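Local coordinates for HD domain protein (Enterococcus faecalis, PDB 4LRL), which probably hydrolyses deoxyribonucleoside triphosphates as a metal-binding HD-domain phosphohydrolase, under allosteric control by bound nucleotides such as dGTP and dTTP, at residues His269-Gly274 against Arg350-Ser355; Thr386-Ser391 against Glu440-Pro445; Ser142-His147 against Ile278-Leu283. All blocks are in the same frame, centred on the assembly; numbering follows the deposited sequence.

Contact 1: residues His269-Gly274 against Arg350-Ser355; sequences HPVSRG and RKPLKS. With DGT (2'-deoxyguanosine-5'-triphosphate), chain R; TTP (thymidine-5'-triphosphate), chain S.
Val271 and Pro352 make the apolar part of this contact. Val271 CG1 packs against Pro352 CG at 3.9 Å. The same methyl lies beside the guanidinium of Arg350, and the two side chains cross at about a right angle. Pro270 CB rests against Ser355 OG, which is bonded to Arg441. Gly274 brings the start of helix 270-291 close to the backbone of Leu353.

The polar part is directed at two nucleotides. Arg350 is extended from CG to NE, which carries its guanidinium across the guanine of dGTP, one face against the base. Its NH2 gives a nearly straight bond to the alpha-phosphate oxygen O1A of dGTP (2.7 Å, 167°), and its NH1 bonds O5' at 2.9 Å. Phe78 O accepts from NE and helps fix the plane. Lys354 reaches the beta phosphate, with NZ 2.7 Å from O1B of dGTP. Val271 CG2 packs on O3A of dGTP at 3.6 Å. Lys446 and, from the second subunit, Gln65, Lys38, Asn60 and Arg68 also bond this nucleotide.

His269 is the N-cap of helix 270-291. Its ND1 accepts from Val271 N at 3.1 Å, nearly in the ring plane. That leaves the proton on NE2, which donates to O2A of dTTP at 2.8 Å.

The helix start therefore serves dTTP by His269 and touches dGTP by Val271, while residues 350-355 supply the charges. The capping bond probably helps set the tautomer and rotation of His269, and the positive charges of Arg350 and Lys354 probably offset the triphosphate of dGTP.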
loop_
_atom_site.group_PDB
_atom_site.type_symbol
_atom_site.label_atom_id
_atom_site.label_comp_id
_atom_site.label_asym_id
_atom_site.label_seq_id
_atom_site.Cartn_x
_atom_site.Cartn_y
_atom_site.Cartn_z
ATOM N N HIS C 269 11.032 19.308 -9.869
ATOM C CA HIS C 269 11.947 18.453 -10.626
ATOM C C HIS C 269 12.519 19.153 -11.853
ATOM O O HIS C 269 11.765 19.676 -12.679
ATOM C CB HIS C 269 11.296 17.137 -11.048
ATOM C CG HIS C 269 12.291 16.059 -11.343
ATOM N ND1 HIS C 269 13.067 16.053 -12.482
ATOM C CD2 HIS C 269 12.670 14.975 -10.624
ATOM C CE1 HIS C 269 13.875 15.006 -12.457
ATOM N NE2 HIS C 269 13.650 14.333 -11.341
ATOM N N PRO C 270 13.860 19.162 -11.972
ATOM C CA PRO C 270 14.560 19.842 -13.085
ATOM C C PRO C 270 14.173 19.358 -14.486
ATOM O O PRO C 270 14.084 20.161 -15.407
ATOM C CB PRO C 270 16.037 19.543 -12.815
ATOM C CG PRO C 270 16.105 19.214 -11.334
ATOM C CD PRO C 270 14.795 18.596 -10.979
ATOM N N VAL C 271 13.959 18.058 -14.663
ATOM C CA VAL C 271 13.665 17.552 -15.998
ATOM C C VAL C 271 12.283 18.052 -16.435
ATOM O O VAL C 271 12.116 18.514 -17.559
ATOM C CB VAL C 271 13.800 16.026 -16.072
ATOM C CG1 VAL C 271 13.354 15.505 -17.414
ATOM C CG2 VAL C 271 15.242 15.615 -15.797
ATOM N N SER C 272 11.314 18.016 -15.527
ATOM C CA SER C 272 9.979 18.545 -15.821
ATOM C C SER C 272 10.041 20.022 -16.160
ATOM O O SER C 272 9.373 20.481 -17.096
ATOM C CB SER C 272 9.040 18.339 -14.636
ATOM O OG SER C 272 9.083 16.990 -14.235
ATOM N N ARG C 273 10.827 20.765 -15.389
ATOM C CA ARG C 273 11.014 22.176 -15.652
ATOM C C ARG C 273 11.764 22.440 -16.970
ATOM O O ARG C 273 11.536 23.465 -17.620
ATOM C CB ARG C 273 11.696 22.852 -14.475
ATOM C CG ARG C 273 10.800 22.974 -13.242
ATOM C CD ARG C 273 11.356 24.043 -12.346
ATOM N NE ARG C 273 12.343 23.509 -11.423
ATOM C CZ ARG C 273 13.341 24.207 -10.889
ATOM N NH1 ARG C 273 13.523 25.489 -11.194
ATOM N NH2 ARG C 273 14.173 23.602 -10.051
ATOM N N GLY C 274 12.634 21.510 -17.360
ATOM C CA GLY C 274 13.277 21.534 -18.671
ATOM C C GLY C 274 12.290 21.481 -19.824
ATOM O O GLY C 274 12.454 22.182 -20.825
ATOM N N ARG C 350 10.102 14.693 -26.435
ATOM C CA ARG C 350 10.745 14.726 -25.112
ATOM C C ARG C 350 12.259 14.922 -25.190
ATOM O O ARG C 350 13.032 13.978 -25.021
ATOM C CB ARG C 350 10.372 13.496 -24.257
ATOM C CG ARG C 350 10.771 13.612 -22.779
ATOM C CD ARG C 350 10.609 12.298 -22.028
ATOM N NE ARG C 350 10.936 12.389 -20.599
ATOM C CZ ARG C 350 12.171 12.457 -20.087
ATOM N NH1 ARG C 350 12.336 12.529 -18.775
ATOM N NH2 ARG C 350 13.244 12.483 -20.871
ATOM N N LYS C 351 12.669 16.159 -25.453
ATOM C CA LYS C 351 14.085 16.520 -25.481
ATOM C C LYS C 351 14.264 17.686 -24.538
ATOM O O LYS C 351 14.400 18.821 -24.990
ATOM C CB LYS C 351 14.553 16.944 -26.880
ATOM C CG LYS C 351 14.167 16.023 -28.021
ATOM C CD LYS C 351 14.915 14.732 -27.968
ATOM C CE LYS C 351 14.672 13.916 -29.236
ATOM N NZ LYS C 351 15.141 12.521 -29.041
ATOM N N PRO C 352 14.247 17.420 -23.221
ATOM C CA PRO C 352 14.269 18.581 -22.338
ATOM C C PRO C 352 15.616 19.282 -22.410
ATOM O O PRO C 352 16.620 18.665 -22.790
ATOM C CB PRO C 352 14.037 17.989 -20.943
ATOM C CG PRO C 352 13.982 16.463 -21.127
ATOM C CD PRO C 352 14.457 16.155 -22.500
ATOM N N LEU C 353 15.617 20.575 -22.092
ATOM C CA LEU C 353 16.857 21.284 -21.836
ATOM C C LEU C 353 17.468 20.731 -20.547
ATOM O O LEU C 353 16.747 20.391 -19.609
ATOM C CB LEU C 353 16.598 22.784 -21.693
ATOM C CG LEU C 353 16.172 23.592 -22.924
ATOM C CD1 LEU C 353 16.156 25.075 -22.584
ATOM C CD2 LEU C 353 17.084 23.367 -24.126
ATOM N N LYS C 354 18.793 20.627 -20.517
ATOM C CA LYS C 354 19.532 20.260 -19.318
ATOM C C LYS C 354 19.721 21.527 -18.480
ATOM O O LYS C 354 19.526 22.632 -18.984
ATOM C CB LYS C 354 20.876 19.655 -19.733
ATOM C CG LYS C 354 21.604 18.836 -18.677
ATOM C CD LYS C 354 20.982 17.450 -18.437
ATOM C CE LYS C 354 21.661 16.766 -17.236
ATOM N NZ LYS C 354 21.120 15.407 -16.887
ATOM N N SER C 355 20.088 21.375 -17.209
ATOM C CA SER C 355 20.291 22.523 -16.321
ATOM C C SER C 355 21.384 22.328 -15.275
ATOM O O SER C 355 21.752 21.207 -14.929
ATOM C CB SER C 355 18.996 22.900 -15.603
ATOM O OG SER C 355 18.595 21.870 -14.712
HETATM P PG DGT R . 20.456 11.215 -18.339
HETATM O O1G DGT R . 20.648 10.637 -16.947
HETATM O O2G DGT R . 21.698 11.904 -18.888
HETATM O O3G DGT R . 19.769 10.275 -19.315
HETATM O O3B DGT R . 19.403 12.436 -18.217
HETATM P PB DGT R . 18.484 12.676 -16.930
HETATM O O1B DGT R . 19.002 13.881 -16.189
HETATM O O2B DGT R . 18.272 11.374 -16.200
HETATM O O3A DGT R . 17.092 13.095 -17.606
HETATM P PA DGT R . 16.071 12.107 -18.351
HETATM O O1A DGT R . 15.554 12.864 -19.542
HETATM O O2A DGT R . 16.602 10.725 -18.553
HETATM O "O5'" DGT R . 14.842 12.028 -17.309
HETATM C "C5'" DGT R . 15.006 11.782 -15.916
HETATM C "C4'" DGT R . 14.007 10.727 -15.446
HETATM O "O4'" DGT R . 12.693 10.900 -16.002
HETATM C "C3'" DGT R . 14.423 9.341 -15.916
HETATM O "O3'" DGT R . 15.506 8.799 -15.140
HETATM C "C2'" DGT R . 13.118 8.558 -15.843
HETATM C "C1'" DGT R . 12.036 9.625 -16.025
HETATM N N9 DGT R . 11.283 9.448 -17.291
HETATM C C8 DGT R . 9.939 9.374 -17.388
HETATM N N7 DGT R . 9.531 9.220 -18.678
HETATM C C5 DGT R . 10.644 9.198 -19.434
HETATM C C6 DGT R . 10.960 9.047 -20.883
HETATM O O6 DGT R . 10.083 8.918 -21.759
HETATM N N1 DGT R . 12.232 9.075 -21.257
HETATM C C2 DGT R . 13.241 9.207 -20.388
HETATM N N2 DGT R . 14.492 9.212 -20.890
HETATM N N3 DGT R . 13.047 9.353 -19.049
HETATM C C4 DGT R . 11.789 9.348 -18.520
HETATM P PA TTP S . 15.902 10.825 -11.793
HETATM O O1A TTP S . 16.374 10.382 -13.153
HETATM O O2A TTP S . 15.537 12.267 -11.572
HETATM O O3A TTP S . 16.967 10.423 -10.639
HETATM P PB TTP S . 17.809 9.037 -10.473
HETATM O O1B TTP S . 16.872 7.865 -10.647
HETATM O O2B TTP S . 18.534 9.115 -9.148
HETATM O O3B TTP S . 18.899 8.988 -11.689
HETATM P PG TTP S . 19.491 10.213 -12.597
HETATM O O1G TTP S . 20.837 9.672 -13.049
HETATM O O2G TTP S . 19.577 11.410 -11.665
HETATM O O3G TTP S . 18.541 10.395 -13.759
HETATM O "O5'" TTP S . 14.612 9.946 -11.421
HETATM C "C5'" TTP S . 14.177 8.834 -12.206
HETATM C "C4'" TTP S . 12.758 8.460 -11.800
HETATM O "O4'" TTP S . 12.664 8.452 -10.371
HETATM C "C3'" TTP S . 11.750 9.470 -12.323
HETATM O "O3'" TTP S . 10.615 8.829 -12.897
HETATM C "C2'" TTP S . 11.272 10.219 -11.100
HETATM C "C1'" TTP S . 11.600 9.299 -9.935
HETATM N N1 TTP S . 11.975 10.096 -8.764
HETATM C C2 TTP S . 11.322 9.889 -7.507
HETATM O O2 TTP S . 10.426 9.017 -7.379
HETATM N N3 TTP S . 11.677 10.638 -6.439
HETATM C C4 TTP S . 12.636 11.579 -6.553
HETATM O O4 TTP S . 12.938 12.254 -5.542
HETATM C C5 TTP S . 13.289 11.799 -7.780
HETATM C C5M TTP S . 14.369 12.849 -7.940
HETATM C C6 TTP S . 12.934 11.037 -8.887
#

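Contact 2: residues Thr386-Ser391 against Glu440-Pro445; sequences TAINSS and ERFYFP
Phe442 lays its ring beside Thr386, with CE1 3.7 Å from Thr386 CB. Its CG is anti to the backbone N (chi1 174°), which swings the ring toward Thr386. Ile388 meets the same ring at its edge, through CG1. Ile368 of helix 361-377 also packs on Phe442, so this face of the sheet is turned to that helix. The hydroxyl of Thr386 is bonded outside the contact, to Pro382 O and Arg372.

Tyr443, Ala387, Asn389 and Arg441 occupy the other face. Ala387 CB sits 4.2 Å from Tyr443 CB. The amide of Asn389 approaches the edge of the Tyr443 ring, with OD1 3.4 Å from CE1, and the two planes are 59° apart. Helix 270-291 lies on this side: Tyr443 OH is bonded to Pro270 O, and Val277 touches Ala387 and Asn389.

The backbones form an antiparallel pair. Ala387 with Tyr443 and Asn389 with Arg441 are hydrogen-bonded pairs; Ile388 with Phe442 is a non-hydrogen-bonded pair between them. Tyr443 N to Ala387 O is short at 2.8 Å, while the return bond from Ala387 N to Tyr443 O is longer at 3.3 Å. At the far end the carboxylate of Glu440 folds back, its chain bent at chi2 (-71°), and OE2 meets Ser390 CB at 3.3 Å.

Strand 387-389 is thereby the outer strand of a three-stranded antiparallel sheet. Four backbone bonds satisfy its inward-facing polar groups, and the side chains separate into a mostly apolar face under helix 361-377 and a more polar face against helix 270-291.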
loop_
_atom_site.group_PDB
_atom_site.type_symbol
_atom_site.label_atom_id
_atom_site.label_comp_id
_atom_site.label_asym_id
_atom_site.label_seq_id
_atom_site.Cartn_x
_atom_site.Cartn_y
_atom_site.Cartn_z
ATOM N N THR C 386 18.211 28.629 -23.934
ATOM C CA THR C 386 18.647 28.759 -22.547
ATOM C C THR C 386 17.571 29.449 -21.727
ATOM O O THR C 386 16.698 30.119 -22.265
ATOM C CB THR C 386 19.974 29.580 -22.381
ATOM O OG1 THR C 386 19.736 30.981 -22.607
ATOM C CG2 THR C 386 21.070 29.083 -23.303
ATOM N N ALA C 387 17.651 29.290 -20.415
ATOM C CA ALA C 387 16.777 30.005 -19.503
ATOM C C ALA C 387 17.389 30.070 -18.120
ATOM O O ALA C 387 18.330 29.339 -17.805
ATOM C CB ALA C 387 15.391 29.337 -19.430
ATOM N N ILE C 388 16.832 30.970 -17.315
ATOM C CA ILE C 388 17.074 31.048 -15.899
ATOM C C ILE C 388 15.694 30.957 -15.255
ATOM O O ILE C 388 14.805 31.735 -15.590
ATOM C CB ILE C 388 17.736 32.406 -15.526
ATOM C CG1 ILE C 388 19.170 32.468 -16.054
ATOM C CG2 ILE C 388 17.703 32.649 -14.001
ATOM C CD1 ILE C 388 19.761 33.860 -16.049
ATOM N N ASN C 389 15.493 29.991 -14.367
ATOM C CA ASN C 389 14.315 30.039 -13.490
ATOM C C ASN C 389 14.552 29.451 -12.115
ATOM O O ASN C 389 15.485 28.672 -11.904
ATOM C CB ASN C 389 13.046 29.459 -14.149
ATOM C CG ASN C 389 13.142 27.965 -14.428
ATOM O OD1 ASN C 389 13.689 27.198 -13.637
ATOM N ND2 ASN C 389 12.576 27.546 -15.552
ATOM N N SER C 390 13.712 29.854 -11.173
ATOM C CA SER C 390 13.787 29.315 -9.841
ATOM C C SER C 390 12.459 28.661 -9.481
ATOM O O SER C 390 11.424 28.938 -10.098
ATOM C CB SER C 390 14.168 30.414 -8.856
ATOM O OG SER C 390 13.040 30.968 -8.220
ATOM N N SER C 391 12.498 27.780 -8.493
ATOM C CA SER C 391 11.292 27.136 -8.022
ATOM C C SER C 391 10.341 28.143 -7.363
ATOM O O SER C 391 9.138 27.899 -7.305
ATOM C CB SER C 391 11.625 25.978 -7.084
ATOM O OG SER C 391 12.390 26.405 -5.976
ATOM N N GLU C 440 17.976 28.128 -8.087
ATOM C CA GLU C 440 18.173 28.914 -9.296
ATOM C C GLU C 440 18.813 27.977 -10.306
ATOM O O GLU C 440 19.852 27.371 -10.029
ATOM C CB GLU C 440 19.105 30.120 -9.067
ATOM C CG GLU C 440 18.615 31.204 -8.109
ATOM C CD GLU C 440 17.462 32.029 -8.658
ATOM O OE1 GLU C 440 17.425 32.283 -9.885
ATOM O OE2 GLU C 440 16.597 32.434 -7.850
ATOM N N ARG C 441 18.195 27.856 -11.472
ATOM C CA ARG C 441 18.765 27.026 -12.529
ATOM C C ARG C 441 19.025 27.750 -13.844
ATOM O O ARG C 441 18.287 28.662 -14.235
ATOM C CB ARG C 441 17.907 25.789 -12.766
ATOM C CG ARG C 441 18.204 24.691 -11.780
ATOM C CD ARG C 441 17.254 23.502 -11.903
ATOM N NE ARG C 441 17.510 22.594 -10.795
ATOM C CZ ARG C 441 18.472 21.678 -10.784
ATOM N NH1 ARG C 441 19.266 21.518 -11.837
ATOM N NH2 ARG C 441 18.634 20.921 -9.713
ATOM N N PHE C 442 20.088 27.321 -14.514
ATOM C CA PHE C 442 20.404 27.754 -15.862
ATOM C C PHE C 442 20.203 26.578 -16.819
ATOM O O PHE C 442 20.763 25.493 -16.629
ATOM C CB PHE C 442 21.840 28.284 -15.913
ATOM C CG PHE C 442 22.312 28.617 -17.291
ATOM C CD1 PHE C 442 21.681 29.612 -18.040
ATOM C CD2 PHE C 442 23.394 27.941 -17.843
ATOM C CE1 PHE C 442 22.116 29.929 -19.327
ATOM C CE2 PHE C 442 23.856 28.255 -19.133
ATOM C CZ PHE C 442 23.214 29.252 -19.878
ATOM N N TYR C 443 19.385 26.789 -17.841
ATOM C CA TYR C 443 18.992 25.704 -18.714
ATOM C C TYR C 443 19.720 25.827 -20.032
ATOM O O TYR C 443 19.925 26.925 -20.521
ATOM C CB TYR C 443 17.471 25.698 -18.912
ATOM C CG TYR C 443 16.726 25.045 -17.772
ATOM C CD1 TYR C 443 16.288 25.786 -16.671
ATOM C CD2 TYR C 443 16.474 23.679 -17.788
ATOM C CE1 TYR C 443 15.597 25.164 -15.606
ATOM C CE2 TYR C 443 15.802 23.052 -16.739
ATOM C CZ TYR C 443 15.369 23.796 -15.653
ATOM O OH TYR C 443 14.708 23.145 -14.634
ATOM N N PHE C 444 20.106 24.692 -20.606
ATOM C CA PHE C 444 20.892 24.680 -21.849
ATOM C C PHE C 444 20.682 23.365 -22.582
ATOM O O PHE C 444 20.267 22.372 -21.961
ATOM C CB PHE C 444 22.383 24.881 -21.552
ATOM C CG PHE C 444 22.922 23.977 -20.477
ATOM C CD1 PHE C 444 23.395 22.698 -20.790
ATOM C CD2 PHE C 444 22.960 24.401 -19.149
ATOM C CE1 PHE C 444 23.903 21.853 -19.790
ATOM C CE2 PHE C 444 23.459 23.566 -18.143
ATOM C CZ PHE C 444 23.932 22.289 -18.466
ATOM N N PRO C 445 20.962 23.344 -23.904
ATOM C CA PRO C 445 20.807 22.081 -24.627
ATOM C C PRO C 445 21.753 21.031 -24.084
ATOM O O PRO C 445 22.916 21.327 -23.812
ATOM C CB PRO C 445 21.169 22.447 -26.071
ATOM C CG PRO C 445 20.937 23.926 -26.146
ATOM C CD PRO C 445 21.376 24.432 -24.810
#

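Contact 3: residues Ser142-His147 against Ile278-Leu283; sequences SHTFEH and ILDHLL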
loop_
_atom_site.group_PDB
_atom_site.type_symbol
_atom_site.label_atom_id
_atom_site.label_comp_id
_atom_site.label_asym_id
_atom_site.label_seq_id
_atom_site.Cartn_x
_atom_site.Cartn_y
_atom_site.Cartn_z
ATOM N N SER C 142 -1.270 25.670 -17.508
ATOM C CA SER C 142 -1.745 26.931 -16.966
ATOM C C SER C 142 -0.627 27.925 -16.673
ATOM O O SER C 142 -0.694 29.078 -17.105
ATOM C CB SER C 142 -2.618 26.671 -15.735
ATOM O OG SER C 142 -2.662 27.814 -14.905
ATOM N N HIS C 143 0.411 27.473 -15.975
ATOM C CA HIS C 143 1.514 28.359 -15.577
ATOM C C HIS C 143 2.289 28.956 -16.776
ATOM O O HIS C 143 2.603 30.151 -16.790
ATOM C CB HIS C 143 2.470 27.641 -14.608
ATOM C CG HIS C 143 3.500 28.545 -14.005
ATOM N ND1 HIS C 143 4.821 28.542 -14.404
ATOM C CD2 HIS C 143 3.393 29.515 -13.064
ATOM C CE1 HIS C 143 5.489 29.453 -13.719
ATOM N NE2 HIS C 143 4.644 30.063 -12.902
ATOM N N THR C 144 2.589 28.114 -17.766
ATOM C CA THR C 144 3.291 28.537 -18.976
ATOM C C THR C 144 2.415 29.482 -19.795
ATOM O O THR C 144 2.877 30.506 -20.291
ATOM C CB THR C 144 3.668 27.326 -19.850
ATOM O OG1 THR C 144 4.339 26.356 -19.051
ATOM C CG2 THR C 144 4.576 27.738 -20.991
ATOM N N PHE C 145 1.142 29.118 -19.914
ATOM C CA PHE C 145 0.177 29.876 -20.694
ATOM C C PHE C 145 -0.007 31.308 -20.173
ATOM O O PHE C 145 -0.093 32.257 -20.964
ATOM C CB PHE C 145 -1.160 29.136 -20.725
ATOM C CG PHE C 145 -2.019 29.502 -21.890
ATOM C CD1 PHE C 145 -1.944 28.778 -23.078
ATOM C CD2 PHE C 145 -2.899 30.580 -21.809
ATOM C CE1 PHE C 145 -2.735 29.125 -24.172
ATOM C CE2 PHE C 145 -3.695 30.936 -22.898
ATOM C CZ PHE C 145 -3.607 30.212 -24.084
ATOM N N GLU C 146 -0.045 31.464 -18.851
ATOM C CA GLU C 146 -0.219 32.793 -18.255
ATOM C C GLU C 146 1.010 33.666 -18.429
ATOM O O GLU C 146 0.891 34.881 -18.555
ATOM C CB GLU C 146 -0.611 32.695 -16.779
ATOM C CG GLU C 146 -1.927 31.954 -16.567
ATOM C CD GLU C 146 -2.282 31.716 -15.109
ATOM O OE1 GLU C 146 -3.345 31.109 -14.873
ATOM O OE2 GLU C 146 -1.522 32.134 -14.204
ATOM N N HIS C 147 2.189 33.049 -18.439
ATOM C CA HIS C 147 3.419 33.803 -18.661
ATOM C C HIS C 147 3.464 34.412 -20.067
ATOM O O HIS C 147 3.811 35.583 -20.225
ATOM C CB HIS C 147 4.664 32.943 -18.393
ATOM C CG HIS C 147 5.955 33.647 -18.692
ATOM N ND1 HIS C 147 6.825 33.226 -19.676
ATOM C CD2 HIS C 147 6.511 34.757 -18.148
ATOM C CE1 HIS C 147 7.868 34.037 -19.717
ATOM N NE2 HIS C 147 7.698 34.978 -18.804
ATOM N N ILE C 278 10.986 24.533 -22.691
ATOM C CA ILE C 278 10.810 24.326 -24.128
ATOM C C ILE C 278 9.408 24.732 -24.588
ATOM O O ILE C 278 9.254 25.420 -25.597
ATOM C CB ILE C 278 11.156 22.879 -24.538
ATOM C CG1 ILE C 278 12.665 22.764 -24.733
ATOM C CG2 ILE C 278 10.430 22.466 -25.838
ATOM C CD1 ILE C 278 13.191 21.435 -24.354
ATOM N N LEU C 279 8.395 24.321 -23.836
ATOM C CA LEU C 279 7.030 24.742 -24.104
ATOM C C LEU C 279 6.900 26.279 -24.083
ATOM O O LEU C 279 6.255 26.863 -24.957
ATOM C CB LEU C 279 6.077 24.113 -23.087
ATOM C CG LEU C 279 4.599 24.512 -23.088
ATOM C CD1 LEU C 279 3.907 24.080 -24.381
ATOM C CD2 LEU C 279 3.910 23.883 -21.883
ATOM N N ASP C 280 7.518 26.918 -23.091
ATOM C CA ASP C 280 7.431 28.368 -22.929
ATOM C C ASP C 280 7.961 29.055 -24.178
ATOM O O ASP C 280 7.298 29.913 -24.761
ATOM C CB ASP C 280 8.194 28.817 -21.669
ATOM C CG ASP C 280 8.156 30.331 -21.452
ATOM O OD1 ASP C 280 7.430 30.786 -20.552
ATOM O OD2 ASP C 280 8.852 31.081 -22.169
ATOM N N HIS C 281 9.151 28.648 -24.597
ATOM C CA HIS C 281 9.835 29.287 -25.707
ATOM C C HIS C 281 9.180 28.962 -27.043
ATOM O O HIS C 281 9.156 29.796 -27.956
ATOM C CB HIS C 281 11.299 28.882 -25.698
ATOM C CG HIS C 281 12.072 29.455 -24.553
ATOM N ND1 HIS C 281 13.371 29.087 -24.276
ATOM C CD2 HIS C 281 11.731 30.377 -23.618
ATOM C CE1 HIS C 281 13.803 29.773 -23.231
ATOM N NE2 HIS C 281 12.827 30.560 -22.811
ATOM N N LEU C 282 8.647 27.745 -27.142
ATOM C CA LEU C 282 7.863 27.308 -28.291
ATOM C C LEU C 282 6.643 28.193 -28.518
ATOM O O LEU C 282 6.393 28.637 -29.632
ATOM C CB LEU C 282 7.425 25.855 -28.093
ATOM C CG LEU C 282 6.413 25.223 -29.050
ATOM C CD1 LEU C 282 6.953 25.214 -30.459
ATOM C CD2 LEU C 282 6.058 23.800 -28.566
ATOM N N LEU C 283 5.889 28.455 -27.460
ATOM C CA LEU C 283 4.719 29.308 -27.573
ATOM C C LEU C 283 5.146 30.742 -27.854
ATOM O O LEU C 283 4.482 31.463 -28.605
ATOM C CB LEU C 283 3.860 29.237 -26.304
ATOM C CG LEU C 283 3.199 27.887 -25.988
ATOM C CD1 LEU C 283 2.622 27.917 -24.597
ATOM C CD2 LEU C 283 2.114 27.520 -27.002
#
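Thr144 inserts its methyl against helix 270-291, in a helix-helix packing that joins the HD-domain region to the HD-associated region. The two helical segments run in roughly the same direction, 34° apart, with axes 9.6 Å apart at their closest approach. Thr144 CG2 lies 3.5 Å from Asp280 CA. Thr144 and Asp280 are also the closest pair along the backbones.

Two leucines flank this methyl. Leu279 presents CG to it and CD2 to the threonine hydroxyl, while Leu283 comes up with CD1, 4.1 Å from Thr144 CG2. The methyl is anti to the backbone N, which sets it against Asp280 and both leucines. The hydroxyl is bonded to Glu276, one turn before Asp280 on the same helix.

One turn on from Thr144, His147 makes the polar link. It is a His-carboxylate hydrogen bond from ND1 to Asp280 OD1. The two side chains cross at about a right angle, but the ring and carboxylate planes are only 33° apart. Asp280 has its CG anti to the backbone N, which turns the carboxylate out toward the neighbouring helix. His147 is exposed whereas Asp280 is buried, so this bond lies at the solvent-facing margin of the contact. The nearby carboxylate would probably favour a protonated ring.

Further out, Leu279 and Leu283 rest on Phe329 of helix 322-332. Phe347 of helix 338-348 also backs Leu279.

The His147 ND1 to Asp280 OD1 bond is 2.7 Å long and uses the syn lone pair of OD1, with the oxygen 24° out of the imidazole plane.

In the fold
Following the chain from the N terminus, contact 3 opens at helix 142-149. Contact 1 opens next, at the start of helix 270-291, before contact 3 closes further along that helix, after a largely helical loop. Contact 1 then closes at residues 350-355, after a second helical loop. Contacts 3 and 1 cross, because their segments alternate along the chain. Contact 2 follows in series, opening at residues 386-391 and closing at 440-445. Contacts 1 and 2 share a sheet, since strand 441-444 lies between 354-357 and 387-389. Helix 270-291 thus ties the HD-domain helix 142-149 to this sheet and to the nucleotide sites beside it.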